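NADPH-ferredoxin reductase FprA (Mycobacterium tuberculosis, PDB 1LQT) probably transfers electrons between NADPH and ferredoxin through its bound FAD, and may thereby supply P450 systems. Local coordinates at residues I153-V158 and V194-R199. Sequence-based numbering, arbitrary orientation.
With ODP (4-oxo-nicotinamide-adenine dinucleotide phosphate), chain I.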
ATOM      1  N   ILE A 153     -10.927   7.183   9.859  1.00  8.72           N
ATOM      2  CA  ILE A 153     -11.251   8.286   8.946  1.00  8.69           C
ATOM      3  C   ILE A 153     -10.962   7.849   7.517  1.00  8.49           C
ATOM      4  O   ILE A 153      -9.870   7.380   7.249  1.00  9.12           O
ATOM      5  CB  ILE A 153     -10.448   9.547   9.264  1.00  8.86           C
ATOM      6  CG1 ILE A 153     -10.516   9.927  10.741  1.00  9.85           C
ATOM      7  CG2 ILE A 153     -10.888  10.685   8.353  1.00  9.27           C
ATOM      8  CD1 ILE A 153     -11.891  10.174  11.296  1.00 10.56           C
ATOM      9  N   GLY A 154     -11.933   8.006   6.624  1.00  8.80           N
ATOM     10  CA  GLY A 154     -11.754   7.750   5.218  1.00  8.32           C
ATOM     11  C   GLY A 154     -12.748   6.748   4.674  1.00  8.26           C
ATOM     12  O   GLY A 154     -13.332   5.962   5.415  1.00  9.25           O
ATOM     13  N   ASN A 155     -12.923   6.786   3.367  1.00  8.66           N
ATOM     14  CA  ASN A 155     -13.884   5.950   2.658  1.00  8.79           C
ATOM     15  C   ASN A 155     -13.259   5.224   1.473  1.00  9.03           C
ATOM     16  O   ASN A 155     -13.909   5.042   0.452  1.00  9.55           O
ATOM     17  CB  ASN A 155     -15.110   6.763   2.201  1.00  9.50           C
ATOM     18  CG  ASN A 155     -16.225   6.942   3.248  1.00  9.38           C
ATOM     19  OD1 ASN A 155     -17.213   7.570   2.885  1.00 10.12           O
ATOM     20  ND2 ASN A 155     -16.083   6.444   4.466  1.00 10.22           N
ATOM     21  N   GLY A 156     -12.016   4.774   1.636  1.00  9.09           N
ATOM     22  CA  GLY A 156     -11.415   3.866   0.694  1.00  8.79           C
ATOM     23  C   GLY A 156     -11.343   2.460   1.242  1.00  8.90           C
ATOM     24  O   GLY A 156     -11.665   2.193   2.406  1.00  9.07           O
ATOM     25  N   ASN A 157     -10.908   1.535   0.401  1.00  8.99           N
ATOM     26  CA  ASN A 157     -10.863   0.156   0.836  1.00  9.24           C
ATOM     27  C   ASN A 157      -9.881  -0.077   1.977  1.00  9.28           C
ATOM     28  O   ASN A 157     -10.065  -1.023   2.731  1.00  9.38           O
ATOM     29  CB  ASN A 157     -10.537  -0.766  -0.349  1.00  9.64           C
ATOM     30  CG  ASN A 157     -11.689  -0.928  -1.310  1.00  9.52           C
ATOM     31  OD1 ASN A 157     -12.849  -0.898  -0.939  1.00  9.67           O
ATOM     32  ND2 ASN A 157     -11.351  -1.138  -2.577  1.00 11.62           N
ATOM     33  N   VAL A 158      -8.848   0.742   2.122  1.00  8.72           N
ATOM     34  CA  VAL A 158      -7.957   0.520   3.250  1.00  8.49           C
ATOM     35  C   VAL A 158      -8.700   0.761   4.574  1.00  8.52           C
ATOM     36  O   VAL A 158      -8.447   0.116   5.574  1.00  8.70           O
ATOM     37  CB  VAL A 158      -6.669   1.346   3.133  1.00  8.79           C
ATOM     38  CG1 VAL A 158      -5.811   1.188   4.383  1.00  8.82           C
ATOM     39  CG2 VAL A 158      -5.901   0.935   1.898  1.00  9.14           C
ATOM     40  N   VAL A 194     -16.270   0.123  15.736  1.00 10.01           N
ATOM     41  CA  VAL A 194     -15.461   0.953  14.864  1.00  9.63           C
ATOM     42  C   VAL A 194     -16.412   1.849  14.090  1.00  9.53           C
ATOM     43  O   VAL A 194     -17.348   1.365  13.484  1.00 10.47           O
ATOM     44  CB  VAL A 194     -14.635   0.119  13.859  1.00 10.67           C
ATOM     45  CG1 VAL A 194     -13.884   1.021  12.904  1.00 11.28           C
ATOM     46  CG2 VAL A 194     -13.656  -0.789  14.580  1.00 11.04           C
ATOM     47  N   VAL A 195     -16.143   3.135  14.131  1.00  9.24           N
ATOM     48  CA  VAL A 195     -16.915   4.105  13.365  1.00  9.07           C
ATOM     49  C   VAL A 195     -16.052   4.567  12.196  1.00  8.88           C
ATOM     50  O   VAL A 195     -14.966   5.091  12.383  1.00  9.41           O
ATOM     51  CB  VAL A 195     -17.340   5.318  14.195  1.00  9.89           C
ATOM     52  CG1 VAL A 195     -18.255   6.189  13.382  1.00 10.58           C
ATOM     53  CG2 VAL A 195     -18.037   4.853  15.477  1.00 10.79           C
ATOM     54  N   ILE A 196     -16.509   4.296  10.981  1.00  9.29           N
ATOM     55  CA  ILE A 196     -15.847   4.692   9.727  1.00  9.21           C
ATOM     56  C   ILE A 196     -16.485   5.993   9.291  1.00  8.83           C
ATOM     57  O   ILE A 196     -17.684   6.063   9.042  1.00 10.18           O
ATOM     58  CB  ILE A 196     -16.025   3.627   8.666  1.00 10.11           C
ATOM     59  CG1 ILE A 196     -15.427   2.313   9.130  1.00 10.91           C
ATOM     60  CG2 ILE A 196     -15.389   4.085   7.351  1.00 11.34           C
ATOM     61  CD1 ILE A 196     -15.683   1.166   8.228  1.00 13.10           C
ATOM     62  N   VAL A 197     -15.659   7.023   9.185  1.00  9.35           N
ATOM     63  CA  VAL A 197     -16.118   8.401   9.017  1.00  9.63           C
ATOM     64  C   VAL A 197     -15.650   8.939   7.662  1.00  9.18           C
ATOM     65  O   VAL A 197     -14.450   9.142   7.446  1.00  9.16           O
ATOM     66  CB  VAL A 197     -15.561   9.274  10.157  1.00 10.53           C
ATOM     67  CG1 VAL A 197     -16.090  10.682  10.067  1.00 12.18           C
ATOM     68  CG2 VAL A 197     -15.902   8.675  11.510  1.00 11.56           C
ATOM     69  N   GLY A 198     -16.611   9.167   6.767  1.00  9.15           N
ATOM     70  CA  GLY A 198     -16.378   9.680   5.431  1.00  8.62           C
ATOM     71  C   GLY A 198     -16.781  11.133   5.336  1.00  8.52           C
ATOM     72  O   GLY A 198     -17.873  11.493   5.736  1.00  8.44           O
ATOM     73  N   ARG A 199     -15.933  11.956   4.719  1.00  8.74           N
ATOM     74  CA  ARG A 199     -16.194  13.383   4.618  1.00  8.84           C
ATOM     75  C   ARG A 199     -17.245  13.730   3.585  1.00  8.48           C
ATOM     76  O   ARG A 199     -18.014  14.685   3.792  1.00  8.61           O
ATOM     77  CB  ARG A 199     -14.905  14.176   4.412  1.00  8.84           C
ATOM     78  CG  ARG A 199     -14.172  13.920   3.102  1.00  9.50           C
ATOM     79  CD  ARG A 199     -13.033  14.876   2.918  1.00 10.75           C
ATOM     80  NE  ARG A 199     -12.258  14.531   1.737  1.00 10.75           N
ATOM     81  CZ  ARG A 199     -11.133  15.140   1.422  1.00 11.61           C
ATOM     82  NH1 ARG A 199     -10.680  16.121   2.180  1.00 12.29           N
ATOM     83  NH2 ARG A 199     -10.477  14.781   0.344  1.00 12.24           N
TER
HETATM   84  O1X ODP I2458     -13.473  12.820  -0.288  1.00 13.02           O
HETATM   85  P2B ODP I2458     -12.434  11.873  -0.805  1.00 11.92           P
HETATM   86  O2X ODP I2458     -12.917  10.972  -1.922  1.00 12.96           O
HETATM   87  O3X ODP I2458     -11.129  12.561  -1.172  1.00 13.06           O
HETATM   88  O2B ODP I2458     -12.145  10.931   0.472  1.00  9.41           O
HETATM   89  C2B ODP I2458     -10.970  10.133   0.587  1.00  8.77           C
HETATM   90  C3B ODP I2458     -11.175   8.651   0.372  1.00  8.73           C
HETATM   91  O3B ODP I2458     -12.400   8.235   0.957  1.00  9.30           O
HETATM   92  C1B ODP I2458     -10.491  10.171   1.992  1.00  8.50           C
HETATM   93  N9A ODP I2458      -9.871  11.392   2.443  1.00  8.91           N
HETATM   94  C8A ODP I2458      -8.770  12.030   1.930  1.00  9.52           C
HETATM   95  N7A ODP I2458      -8.442  13.094   2.639  1.00  9.77           N
HETATM   96  C5A ODP I2458      -9.353  13.167   3.666  1.00  9.40           C
HETATM   97  C4A ODP I2458     -10.252  12.106   3.535  1.00  9.23           C
HETATM   98  N3A ODP I2458     -11.280  11.845   4.379  1.00  9.18           N
HETATM   99  C2A ODP I2458     -11.396  12.728   5.387  1.00  9.68           C
HETATM  100  N1A ODP I2458     -10.560  13.783   5.601  1.00 10.04           N
HETATM  101  C6A ODP I2458      -9.526  14.013   4.738  1.00  9.61           C
HETATM  102  N6A ODP I2458      -8.696  15.023   5.033  1.00 11.14           N
HETATM  103  O4B ODP I2458      -9.545   9.119   2.039  1.00  9.16           O
HETATM  104  C4B ODP I2458     -10.026   8.065   1.193  1.00  9.32           C
HETATM  105  C5B ODP I2458      -8.892   7.556   0.351  1.00  9.70           C
HETATM  106  O5B ODP I2458      -9.345   6.410  -0.332  1.00  9.24           O
HETATM  107  PA  ODP I2458      -8.450   5.791  -1.498  1.00  9.82           P
HETATM  108  O1A ODP I2458      -9.202   4.689  -2.094  1.00 10.37           O
HETATM  109  O2A ODP I2458      -7.937   6.848  -2.395  1.00 11.09           O
HETATM  110  O3  ODP I2458      -7.165   5.282  -0.699  1.00  9.19           O
HETATM  111  PN  ODP I2458      -6.874   3.951   0.194  1.00  9.28           P
HETATM  112  O1N ODP I2458      -8.073   3.552   0.962  1.00  9.66           O
HETATM  113  O2N ODP I2458      -5.610   4.278   0.887  1.00  9.92           O
HETATM  114  O5D ODP I2458      -6.649   2.834  -0.896  1.00  9.11           O
HETATM  115  C5D ODP I2458      -5.513   2.954  -1.791  1.00 10.34           C
HETATM  116  C4D ODP I2458      -5.767   2.083  -3.003  1.00 10.89           C
HETATM  117  O4D ODP I2458      -5.597   0.701  -2.713  1.00 12.08           O
HETATM  118  C1D ODP I2458      -6.771  -0.012  -3.109  1.00 12.43           C
HETATM  119  C2D ODP I2458      -7.837   1.000  -3.135  1.00 11.64           C
HETATM  120  O2D ODP I2458      -9.016   0.609  -3.741  1.00 12.42           O
HETATM  121  C3D ODP I2458      -7.172   2.253  -3.568  1.00 10.89           C
HETATM  122  O3D ODP I2458      -7.144   2.273  -4.980  1.00 13.72           O
HETATM  123  N1N ODP I2458      -6.938  -1.220  -2.381  1.00 11.80           N
HETATM  124  C2N ODP I2458      -7.711  -2.239  -2.983  1.00 12.02           C
HETATM  125  C3N ODP I2458      -8.218  -3.212  -2.188  1.00 11.82           C
HETATM  126  C7N ODP I2458      -9.074  -4.236  -2.949  1.00 13.09           C
HETATM  127  N7N ODP I2458      -9.598  -5.184  -2.217  1.00 16.61           N
HETATM  128  O7N ODP I2458      -9.220  -4.077  -4.181  1.00 12.96           O
HETATM  129  C4N ODP I2458      -8.057  -3.257  -0.796  1.00 14.14           C
HETATM  130  O99 ODP I2458      -8.587  -4.132  -0.045  1.00 16.56           O
HETATM  131  C5N ODP I2458      -7.270  -2.172  -0.195  1.00 12.89           C
HETATM  132  C6N ODP I2458      -6.736  -1.152  -1.014  1.00 12.45           C
HETATM  133  O   HOH W   1     -18.420   6.137   6.149  1.00 11.39           O
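Val197 and Ile153 pair in parallel at the ends of neighbouring strands, their side chains lying side by side on the same face of the sheet. Ile153 CD1 packs on Val197 CB (3.9 Å), while Ile153 CG2, set anti to the backbone N by a chi1 of -50°, reaches the adenine at C2A of the bound 4-oxo-NADP. One residue on, Gly154 N donates a nearly straight hydrogen bond to Val197 O (2.9 Å, 172°). The chain then turns away, and the Asn155 amide lies across Gly198, with ND2 3.4 Å from Gly198 CA. That amide is held at ND2, which hydrogen-bonds to Gly154 O from above the carbonyl plane and to a water that donates to Ile196 O, bridging the two segments. Beyond the pairing, both segments grip the dinucleotide. Asn155 N hydrogen-bonds to O3B of the adenosine ribose, and Val158 N, in the first turn of helix 157-167, to O1N of the nicotinamide-side phosphate. Arg199 lays one guanidinium face over the adenine and gives NE to O1X (2.9 Å) and NH2 to O3X (2.8 Å) of the 2'-phosphate. Strand, glycine-rich turn, helix and following strand form the Rossmann-type beta-alpha-beta unit of an NADP-binding domain.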